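Local coordinates for protein citrate synthase (Thermotoga maritima, PDB 2P2W) that probably condenses oxaloacetate with acetyl-CoA and water to give citrate and CoA, a reaction of the tricarboxylic acid cycle, at residues 88-93 with 314-319; 92-97 with 124-129; 230-235 with 284-289. One frame throughout, in Å; residues are numbered along the deposited sequence.

Overall arrangement
Following the chain from the N terminus, contacts 1 and 2 open almost together, at the start of helix 90-98. Contact 2 closes first, when the chain returns in helix 110-133; contact 1 stays open until helix 317-337 begins, some 220 residues after it opened. Contact 3 opens and closes inside that long loop, joining helices 231-241 and 275-289, and it follows contact 2 in series; no two loops cross. Contacts 1 and 2 have centres about 8 Å apart and touch directly, so that helices 90-98, 110-133 and 317-337 pack as one group. The centre of contact 3 lies about 29 Å from that of contact 1 and about 37 Å from that of contact 2, in another part of the helical fold.

Contact 1 (88-93 with 314-319); sequences LHYIDV and RNMFTA
Y90 is the large bump here, and the turn and first residues of helix 317-337 supply its hollow: N315 on one side, M316 over the ring and A319 at the base. M316 bends at its last torsion (chi3 -76°), which folds CE over the Y90 ring, 3.7 Å from its centroid, while M316 SD hangs farther out above the same face, a Met-aromatic contact. The backbone O of N315 comes to the ring edge, 3.3 Å from Y90 CD2, and the N315 amide stands steeply to the ring. The methyl CB of A319 fills the notch beside Y90 CB, 3.7 Å away.

H89 lies on the other side of that same N315 O, which sits 3.7 Å above the middle of the imidazole. As the N-cap, H89 accepts from I91 N through ND1 (3.0 Å), so its ring is held by the helix start and, through NE2, by E216. I91 pushes CD1 against T318 CG2, 3.5 Å apart, crossing it at about a right angle. Water 1 links the segments, donating to L88 O and accepting from N315 ND2.

The T318 side chain is about 9 Å from a bound citrate. Around this seam in the helical citrate synthase fold, I91 and T318 both reach helix 195-207, F317 and T318 pack on helix 214-225, and Y90 meets helix 110-133, where Y129 contacts its ring edge-to-face.

Contact 2 (92-97 with 124-129); sequences DVLKIF and TILAYY
I125 pushes into the hollow formed by V93, L94 and F97, in a helix-to-helix contact of the largely alpha-helical citrate synthase fold: the short segments of helices 90-98 and 110-133 cross at 117°, their axes 9.8 Å apart at closest. No hydrogen bond passes between them, and the interface is buried and apolar.

The two branches of I125 divide the work. Its CG1 arm points away from the carbonyl carbon (chi1 -70°) and runs out extended, so CD1 slides past F97 and rests 3.6 Å from F97 CB. The other branch, CG2, reaches V93 CG1 at 3.7 Å and also meets L94 CD2 and the CD2 atom of the F97 ring. L94 faces a second partner as well: its CG lies 3.8 Å from L126 CD2, the two leucines angled across one another. Both L94 and L126 also touch A319, which brings helix 317-337 against them.

Y129 has CG opposite the backbone N (chi1 -174°), which carries the ring toward V93, and its second torsion, near a right angle, turns a face to that valine. Its hydroxyl is bonded to P85 O and L88 N, and these fix the far end of the ring. V93 then sets its two methyls to different tasks: CG1 also touches Y129 CB, whereas CG2 stands almost on the ring normal, 3.6 Å from the centroid of the Y129 ring.

Contact 3 (230-235 with 284-289); sequences RVEEFV and EEYIVS
Y286 reaches across to helix 231-241 and takes part in all but one of the pairs that touch. Its CB meets V231 first, with V231 CG1 3.7 Å from Y286 CB as the side chains slide past each other. CG lies opposite the backbone N (chi1 179°), which carries the ring out from its own helix against V231, E232 and V235. From there the two ring edges part company. On the CD2 side V235 takes over: V235 CG2 is near Y286 CD2, and V235 CG1, at the ring edge and near its plane, is 3.6 Å from Y286 CE2. On the other side E232 takes over: CD1 is near E232 CB and CA, and Y286 CE1 lies 3.4 Å from E232 CG.

This is helix-to-helix packing in the part of the fold that probably corresponds to the small domain of citrate synthases, with segment axes crossing at -58° and 10.0 Å apart. E232 CA lies over one ring face, offset toward the rim and 4.0 Å from the centroid of the Y286 ring, a CH-pi contact. Next along the helix, I287 brings CG1 to V235 CG2.

Beyond CZ, the hydroxyl has E232 CG alongside it and Q236 NE2 as its hydrogen-bonding partner. Water 2 also bonds to it, 2.7 Å from Y286 OH, and donates to E232 OE2; the extended E232 chain brings its carboxylate to this water, at the exposed end of the contact. An alanine at Y286 would strip away the ring that E232 and V235 pack against, and is likely to open a gap beside them and leave Q236 and water 2 without the hydroxyl. On the same helix, S289 OG donates to E285 O, which S289 N reaches from the opposite face of the carbonyl.

Contact 1 (88-93 with 314-319)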
loop_
_atom_site.group_PDB
_atom_site.type_symbol
_atom_site.label_atom_id
_atom_site.label_comp_id
_atom_site.label_asym_id
_atom_site.label_seq_id
_atom_site.Cartn_x
_atom_site.Cartn_y
_atom_site.Cartn_z
ATOM N N LEU A 88 -16.839 7.311 8.125
ATOM C CA LEU A 88 -15.597 6.904 7.477
ATOM C C LEU A 88 -15.734 6.894 5.957
ATOM O O LEU A 88 -16.833 6.741 5.426
ATOM C CB LEU A 88 -15.191 5.500 7.941
ATOM C CG LEU A 88 -14.948 5.277 9.432
ATOM C CD1 LEU A 88 -14.707 3.793 9.692
ATOM C CD2 LEU A 88 -13.758 6.110 9.885
ATOM N N HIS A 89 -14.611 7.066 5.264
ATOM C CA HIS A 89 -14.601 7.021 3.806
ATOM C C HIS A 89 -14.643 5.524 3.482
ATOM O O HIS A 89 -13.989 4.721 4.154
ATOM C CB HIS A 89 -13.317 7.662 3.263
ATOM C CG HIS A 89 -13.272 7.772 1.767
ATOM N ND1 HIS A 89 -12.992 6.699 0.948
ATOM C CD2 HIS A 89 -13.462 8.834 0.944
ATOM C CE1 HIS A 89 -13.006 7.095 -0.314
ATOM N NE2 HIS A 89 -13.288 8.385 -0.343
ATOM N N TYR A 90 -15.408 5.143 2.465
ATOM C CA TYR A 90 -15.532 3.727 2.116
ATOM C C TYR A 90 -14.234 2.989 1.784
ATOM O O TYR A 90 -14.113 1.799 2.079
ATOM C CB TYR A 90 -16.562 3.565 0.995
ATOM C CG TYR A 90 -17.974 3.727 1.505
ATOM C CD1 TYR A 90 -18.661 2.646 2.060
ATOM C CD2 TYR A 90 -18.601 4.976 1.506
ATOM C CE1 TYR A 90 -19.934 2.801 2.606
ATOM C CE2 TYR A 90 -19.874 5.142 2.054
ATOM C CZ TYR A 90 -20.532 4.049 2.602
ATOM O OH TYR A 90 -21.782 4.203 3.161
ATOM N N ILE A 91 -13.264 3.672 1.184
ATOM C CA ILE A 91 -11.992 3.017 0.880
ATOM C C ILE A 91 -11.341 2.585 2.200
ATOM O O ILE A 91 -10.761 1.497 2.295
ATOM C CB ILE A 91 -11.019 3.960 0.119
ATOM C CG1 ILE A 91 -11.468 4.126 -1.339
ATOM C CG2 ILE A 91 -9.590 3.404 0.177
ATOM C CD1 ILE A 91 -11.378 2.853 -2.185
ATOM N N ASP A 92 -11.440 3.440 3.217
ATOM C CA ASP A 92 -10.861 3.129 4.522
ATOM C C ASP A 92 -11.606 1.974 5.184
ATOM O O ASP A 92 -11.002 1.146 5.868
ATOM C CB ASP A 92 -10.882 4.359 5.434
ATOM C CG ASP A 92 -9.891 5.423 4.992
ATOM O OD1 ASP A 92 -8.943 5.076 4.257
ATOM O OD2 ASP A 92 -10.051 6.597 5.384
ATOM N N VAL A 93 -12.918 1.927 4.978
ATOM C CA VAL A 93 -13.742 0.860 5.534
ATOM C C VAL A 93 -13.241 -0.473 4.982
ATOM O O VAL A 93 -13.095 -1.452 5.723
ATOM C CB VAL A 93 -15.231 1.061 5.154
ATOM C CG1 VAL A 93 -16.048 -0.157 5.556
ATOM C CG2 VAL A 93 -15.771 2.307 5.851
ATOM N N ARG A 314 -21.300 9.795 -2.974
ATOM C CA ARG A 314 -20.058 10.221 -3.611
ATOM C C ARG A 314 -18.799 9.636 -2.951
ATOM O O ARG A 314 -17.801 9.354 -3.603
ATOM C CB ARG A 314 -20.012 11.750 -3.608
ATOM C CG ARG A 314 -21.120 12.340 -4.481
ATOM C CD ARG A 314 -21.026 13.862 -4.632
ATOM N NE ARG A 314 -22.039 14.320 -5.591
ATOM C CZ ARG A 314 -22.095 15.632 -5.880
ATOM N NH1 ARG A 314 -21.259 16.480 -5.306
ATOM N NH2 ARG A 314 -22.991 16.071 -6.769
ATOM N N ASN A 315 -18.839 9.486 -1.613
ATOM C CA ASN A 315 -17.646 8.971 -0.945
ATOM C C ASN A 315 -17.517 7.444 -1.052
ATOM O O ASN A 315 -16.700 6.808 -0.392
ATOM C CB ASN A 315 -17.612 9.459 0.512
ATOM C CG ASN A 315 -18.651 8.753 1.343
ATOM O OD1 ASN A 315 -19.714 8.365 0.868
ATOM N ND2 ASN A 315 -18.335 8.619 2.642
ATOM N N MET A 316 -18.384 6.851 -1.912
ATOM C CA MET A 316 -18.261 5.429 -2.227
ATOM C C MET A 316 -17.791 5.190 -3.678
ATOM O O MET A 316 -17.511 4.067 -4.090
ATOM C CB MET A 316 -19.617 4.736 -1.991
ATOM C CG MET A 316 -19.508 3.207 -2.049
ATOM S SD MET A 316 -21.106 2.393 -2.199
ATOM C CE MET A 316 -21.648 2.585 -0.493
ATOM N N PHE A 317 -17.752 6.292 -4.473
ATOM C CA PHE A 317 -17.369 6.160 -5.891
ATOM C C PHE A 317 -16.018 5.412 -6.071
ATOM O O PHE A 317 -15.902 4.515 -6.894
ATOM C CB PHE A 317 -17.252 7.561 -6.507
ATOM C CG PHE A 317 -18.593 8.202 -6.773
ATOM C CD1 PHE A 317 -19.767 7.645 -6.274
ATOM C CD2 PHE A 317 -18.644 9.395 -7.484
ATOM C CE1 PHE A 317 -20.986 8.289 -6.491
ATOM C CE2 PHE A 317 -19.866 10.035 -7.694
ATOM C CZ PHE A 317 -21.037 9.484 -7.198
ATOM N N THR A 318 -14.993 5.786 -5.311
ATOM C CA THR A 318 -13.704 5.119 -5.448
ATOM C C THR A 318 -13.811 3.658 -5.005
ATOM O O THR A 318 -13.145 2.783 -5.558
ATOM C CB THR A 318 -12.599 5.825 -4.620
ATOM O OG1 THR A 318 -12.502 7.196 -5.022
ATOM C CG2 THR A 318 -11.251 5.161 -4.862
ATOM N N ALA A 319 -14.657 3.393 -4.013
ATOM C CA ALA A 319 -14.836 2.026 -3.524
ATOM C C ALA A 319 -15.560 1.185 -4.578
ATOM O O ALA A 319 -15.357 -0.028 -4.660
ATOM C CB ALA A 319 -15.620 2.031 -2.213
HETATM O O HOH W 1 -19.318 7.815 5.390
#

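Contact 2 (92-97 with 124-129)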
loop_
_atom_site.group_PDB
_atom_site.type_symbol
_atom_site.label_atom_id
_atom_site.label_comp_id
_atom_site.label_asym_id
_atom_site.label_seq_id
_atom_site.Cartn_x
_atom_site.Cartn_y
_atom_site.Cartn_z
ATOM N N ASP A 92 -11.440 3.440 3.217
ATOM C CA ASP A 92 -10.861 3.129 4.522
ATOM C C ASP A 92 -11.606 1.974 5.184
ATOM O O ASP A 92 -11.002 1.146 5.868
ATOM C CB ASP A 92 -10.882 4.359 5.434
ATOM C CG ASP A 92 -9.891 5.423 4.992
ATOM O OD1 ASP A 92 -8.943 5.076 4.257
ATOM O OD2 ASP A 92 -10.051 6.597 5.384
ATOM N N VAL A 93 -12.918 1.927 4.978
ATOM C CA VAL A 93 -13.742 0.860 5.534
ATOM C C VAL A 93 -13.241 -0.473 4.982
ATOM O O VAL A 93 -13.095 -1.452 5.723
ATOM C CB VAL A 93 -15.231 1.061 5.154
ATOM C CG1 VAL A 93 -16.048 -0.157 5.556
ATOM C CG2 VAL A 93 -15.771 2.307 5.851
ATOM N N LEU A 94 -12.970 -0.501 3.678
ATOM C CA LEU A 94 -12.458 -1.706 3.031
ATOM C C LEU A 94 -11.120 -2.124 3.649
ATOM O O LEU A 94 -10.895 -3.304 3.909
ATOM C CB LEU A 94 -12.284 -1.471 1.526
ATOM C CG LEU A 94 -13.567 -1.456 0.684
ATOM C CD1 LEU A 94 -13.264 -0.974 -0.730
ATOM C CD2 LEU A 94 -14.167 -2.851 0.661
ATOM N N LYS A 95 -10.234 -1.155 3.885
ATOM C CA LYS A 95 -8.929 -1.450 4.480
ATOM C C LYS A 95 -9.098 -2.170 5.810
ATOM O O LYS A 95 -8.459 -3.194 6.075
ATOM C CB LYS A 95 -8.142 -0.166 4.744
ATOM C CG LYS A 95 -7.618 0.560 3.524
ATOM C CD LYS A 95 -6.950 1.834 3.999
ATOM C CE LYS A 95 -6.772 2.843 2.886
ATOM N NZ LYS A 95 -6.305 4.136 3.458
ATOM N N ILE A 96 -9.957 -1.604 6.653
ATOM C CA ILE A 96 -10.227 -2.164 7.972
ATOM C C ILE A 96 -10.651 -3.623 7.913
ATOM O O ILE A 96 -10.049 -4.485 8.554
ATOM C CB ILE A 96 -11.337 -1.371 8.694
ATOM C CG1 ILE A 96 -10.866 0.060 8.965
ATOM C CG2 ILE A 96 -11.717 -2.075 9.996
ATOM C CD1 ILE A 96 -11.969 0.987 9.476
ATOM N N PHE A 97 -11.694 -3.906 7.144
ATOM C CA PHE A 97 -12.208 -5.272 7.113
ATOM C C PHE A 97 -11.273 -6.268 6.395
ATOM O O PHE A 97 -11.379 -7.475 6.551
ATOM C CB PHE A 97 -13.608 -5.261 6.481
ATOM C CG PHE A 97 -14.613 -4.734 7.472
ATOM C CD1 PHE A 97 -14.991 -5.517 8.557
ATOM C CD2 PHE A 97 -15.120 -3.450 7.333
ATOM C CE1 PHE A 97 -15.870 -5.009 9.507
ATOM C CE2 PHE A 97 -15.998 -2.947 8.288
ATOM C CZ PHE A 97 -16.374 -3.717 9.382
ATOM N N THR A 124 -20.369 -6.687 0.217
ATOM C CA THR A 124 -20.983 -6.887 1.521
ATOM C C THR A 124 -20.412 -5.874 2.506
ATOM O O THR A 124 -21.142 -5.294 3.309
ATOM C CB THR A 124 -20.723 -8.310 2.035
ATOM O OG1 THR A 124 -21.213 -9.251 1.071
ATOM C CG2 THR A 124 -21.434 -8.537 3.369
ATOM N N ILE A 125 -19.103 -5.661 2.438
ATOM C CA ILE A 125 -18.448 -4.697 3.317
ATOM C C ILE A 125 -19.052 -3.315 3.085
ATOM O O ILE A 125 -19.431 -2.630 4.034
ATOM C CB ILE A 125 -16.924 -4.631 3.046
ATOM C CG1 ILE A 125 -16.257 -5.926 3.519
ATOM C CG2 ILE A 125 -16.308 -3.427 3.757
ATOM C CD1 ILE A 125 -14.795 -6.040 3.120
ATOM N N LEU A 126 -19.148 -2.920 1.819
ATOM C CA LEU A 126 -19.696 -1.614 1.466
ATOM C C LEU A 126 -21.169 -1.468 1.825
ATOM O O LEU A 126 -21.569 -0.469 2.418
ATOM C CB LEU A 126 -19.515 -1.348 -0.032
ATOM C CG LEU A 126 -18.084 -1.389 -0.575
ATOM C CD1 LEU A 126 -18.084 -0.987 -2.045
ATOM C CD2 LEU A 126 -17.198 -0.448 0.233
ATOM N N ALA A 127 -21.977 -2.460 1.461
ATOM C CA ALA A 127 -23.405 -2.401 1.745
ATOM C C ALA A 127 -23.683 -2.370 3.246
ATOM O O ALA A 127 -24.488 -1.563 3.717
ATOM C CB ALA A 127 -24.116 -3.582 1.095
ATOM N N TYR A 128 -23.013 -3.240 3.998
ATOM C CA TYR A 128 -23.200 -3.285 5.444
ATOM C C TYR A 128 -22.854 -1.961 6.109
ATOM O O TYR A 128 -23.578 -1.499 6.993
ATOM C CB TYR A 128 -22.333 -4.380 6.067
ATOM C CG TYR A 128 -22.916 -5.780 6.019
ATOM C CD1 TYR A 128 -24.022 -6.085 5.225
ATOM C CD2 TYR A 128 -22.339 -6.806 6.763
ATOM C CE1 TYR A 128 -24.537 -7.389 5.174
ATOM C CE2 TYR A 128 -22.838 -8.102 6.719
ATOM C CZ TYR A 128 -23.934 -8.388 5.925
ATOM O OH TYR A 128 -24.407 -9.678 5.883
ATOM N N TYR A 129 -21.742 -1.355 5.702
ATOM C CA TYR A 129 -21.344 -0.092 6.310
ATOM C C TYR A 129 -22.325 1.012 5.934
ATOM O O TYR A 129 -22.608 1.899 6.735
ATOM C CB TYR A 129 -19.921 0.298 5.896
ATOM C CG TYR A 129 -19.427 1.520 6.633
ATOM C CD1 TYR A 129 -18.923 1.417 7.934
ATOM C CD2 TYR A 129 -19.546 2.788 6.073
ATOM C CE1 TYR A 129 -18.560 2.555 8.659
ATOM C CE2 TYR A 129 -19.183 3.928 6.787
ATOM C CZ TYR A 129 -18.695 3.807 8.076
ATOM O OH TYR A 129 -18.347 4.941 8.776
#

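Contact 3 (230-235 with 284-289)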
loop_
_atom_site.group_PDB
_atom_site.type_symbol
_atom_site.label_atom_id
_atom_site.label_comp_id
_atom_site.label_asym_id
_atom_site.label_seq_id
_atom_site.Cartn_x
_atom_site.Cartn_y
_atom_site.Cartn_z
ATOM N N ARG A 230 -20.829 28.289 -18.704
ATOM C CA ARG A 230 -19.643 28.704 -17.970
ATOM C C ARG A 230 -18.409 27.821 -18.175
ATOM O O ARG A 230 -17.369 28.055 -17.558
ATOM C CB ARG A 230 -19.990 28.779 -16.480
ATOM C CG ARG A 230 -21.127 29.753 -16.172
ATOM C CD ARG A 230 -21.744 29.498 -14.801
ATOM N NE ARG A 230 -20.794 29.701 -13.712
ATOM C CZ ARG A 230 -20.511 30.881 -13.167
ATOM N NH1 ARG A 230 -21.111 31.981 -13.605
ATOM N NH2 ARG A 230 -19.623 30.957 -12.185
ATOM N N VAL A 231 -18.516 26.820 -19.044
ATOM C CA VAL A 231 -17.397 25.914 -19.299
ATOM C C VAL A 231 -16.136 26.614 -19.811
ATOM O O VAL A 231 -15.056 26.448 -19.246
ATOM C CB VAL A 231 -17.807 24.793 -20.287
ATOM C CG1 VAL A 231 -16.576 24.075 -20.827
ATOM C CG2 VAL A 231 -18.704 23.792 -19.576
ATOM N N GLU A 232 -16.267 27.398 -20.875
ATOM C CA GLU A 232 -15.112 28.095 -21.433
ATOM C C GLU A 232 -14.324 28.873 -20.382
ATOM O O GLU A 232 -13.102 28.747 -20.289
ATOM C CB GLU A 232 -15.549 29.046 -22.546
ATOM C CG GLU A 232 -14.390 29.803 -23.164
ATOM C CD GLU A 232 -14.832 30.763 -24.243
ATOM O OE1 GLU A 232 -16.054 30.894 -24.459
ATOM O OE2 GLU A 232 -13.958 31.391 -24.871
ATOM N N GLU A 233 -15.028 29.675 -19.589
ATOM C CA GLU A 233 -14.395 30.479 -18.548
ATOM C C GLU A 233 -13.670 29.633 -17.501
ATOM O O GLU A 233 -12.579 29.985 -17.044
ATOM C CB GLU A 233 -15.444 31.349 -17.855
ATOM C CG GLU A 233 -14.872 32.297 -16.813
ATOM C CD GLU A 233 -15.846 33.395 -16.432
ATOM O OE1 GLU A 233 -16.837 33.595 -17.169
ATOM O OE2 GLU A 233 -15.623 34.059 -15.395
ATOM N N PHE A 234 -14.285 28.523 -17.111
ATOM C CA PHE A 234 -13.690 27.642 -16.114
ATOM C C PHE A 234 -12.399 27.013 -16.631
ATOM O O PHE A 234 -11.394 26.961 -15.917
ATOM C CB PHE A 234 -14.668 26.531 -15.737
ATOM C CG PHE A 234 -14.105 25.539 -14.763
ATOM C CD1 PHE A 234 -13.989 25.857 -13.413
ATOM C CD2 PHE A 234 -13.676 24.289 -15.200
ATOM C CE1 PHE A 234 -13.453 24.940 -12.510
ATOM C CE2 PHE A 234 -13.138 23.365 -14.306
ATOM C CZ PHE A 234 -13.027 23.692 -12.958
ATOM N N VAL A 235 -12.435 26.525 -17.868
ATOM C CA VAL A 235 -11.262 25.894 -18.466
ATOM C C VAL A 235 -10.103 26.882 -18.589
ATOM O O VAL A 235 -8.971 26.562 -18.226
ATOM C CB VAL A 235 -11.591 25.303 -19.860
ATOM C CG1 VAL A 235 -10.321 24.795 -20.530
ATOM C CG2 VAL A 235 -12.592 24.161 -19.711
ATOM N N GLU A 284 -16.204 18.304 -22.265
ATOM C CA GLU A 284 -15.466 17.509 -23.237
ATOM C C GLU A 284 -15.473 18.215 -24.587
ATOM O O GLU A 284 -14.441 18.308 -25.255
ATOM C CB GLU A 284 -16.090 16.122 -23.399
ATOM C CG GLU A 284 -15.587 15.389 -24.633
ATOM C CD GLU A 284 -16.220 14.030 -24.812
ATOM O OE1 GLU A 284 -16.850 13.532 -23.857
ATOM O OE2 GLU A 284 -16.080 13.455 -25.913
ATOM N N GLU A 285 -16.641 18.708 -24.986
ATOM C CA GLU A 285 -16.765 19.397 -26.266
ATOM C C GLU A 285 -15.787 20.557 -26.379
ATOM O O GLU A 285 -15.100 20.704 -27.390
ATOM C CB GLU A 285 -18.184 19.936 -26.469
ATOM C CG GLU A 285 -18.402 20.549 -27.852
ATOM C CD GLU A 285 -19.705 21.324 -27.959
ATOM O OE1 GLU A 285 -19.785 22.431 -27.384
ATOM O OE2 GLU A 285 -20.650 20.825 -28.608
ATOM N N TYR A 286 -15.725 21.383 -25.342
ATOM C CA TYR A 286 -14.844 22.538 -25.367
ATOM C C TYR A 286 -13.362 22.179 -25.372
ATOM O O TYR A 286 -12.580 22.733 -26.151
ATOM C CB TYR A 286 -15.139 23.461 -24.182
ATOM C CG TYR A 286 -14.239 24.673 -24.144
ATOM C CD1 TYR A 286 -14.584 25.838 -24.830
ATOM C CD2 TYR A 286 -13.010 24.635 -23.485
ATOM C CE1 TYR A 286 -13.727 26.931 -24.864
ATOM C CE2 TYR A 286 -12.143 25.724 -23.512
ATOM C CZ TYR A 286 -12.508 26.868 -24.205
ATOM O OH TYR A 286 -11.655 27.947 -24.246
ATOM N N ILE A 287 -12.981 21.253 -24.500
ATOM C CA ILE A 287 -11.590 20.846 -24.389
ATOM C C ILE A 287 -11.078 20.123 -25.628
ATOM O O ILE A 287 -9.982 20.408 -26.103
ATOM C CB ILE A 287 -11.380 19.973 -23.129
ATOM C CG1 ILE A 287 -11.515 20.856 -21.885
ATOM C CG2 ILE A 287 -10.011 19.289 -23.172
ATOM C CD1 ILE A 287 -11.381 20.120 -20.565
ATOM N N VAL A 288 -11.872 19.202 -26.163
ATOM C CA VAL A 288 -11.462 18.460 -27.347
ATOM C C VAL A 288 -11.536 19.298 -28.632
ATOM O O VAL A 288 -10.611 19.258 -29.446
ATOM C CB VAL A 288 -12.308 17.171 -27.513
ATOM C CG1 VAL A 288 -11.915 16.442 -28.790
ATOM C CG2 VAL A 288 -12.095 16.261 -26.308
ATOM N N SER A 289 -12.613 20.062 -28.816
ATOM C CA SER A 289 -12.743 20.874 -30.032
ATOM C C SER A 289 -11.661 21.954 -30.121
ATOM O O SER A 289 -11.217 22.307 -31.215
ATOM C CB SER A 289 -14.136 21.516 -30.121
ATOM O OG SER A 289 -14.327 22.510 -29.129
HETATM O O HOH W 2 -11.995 29.691 -26.219
#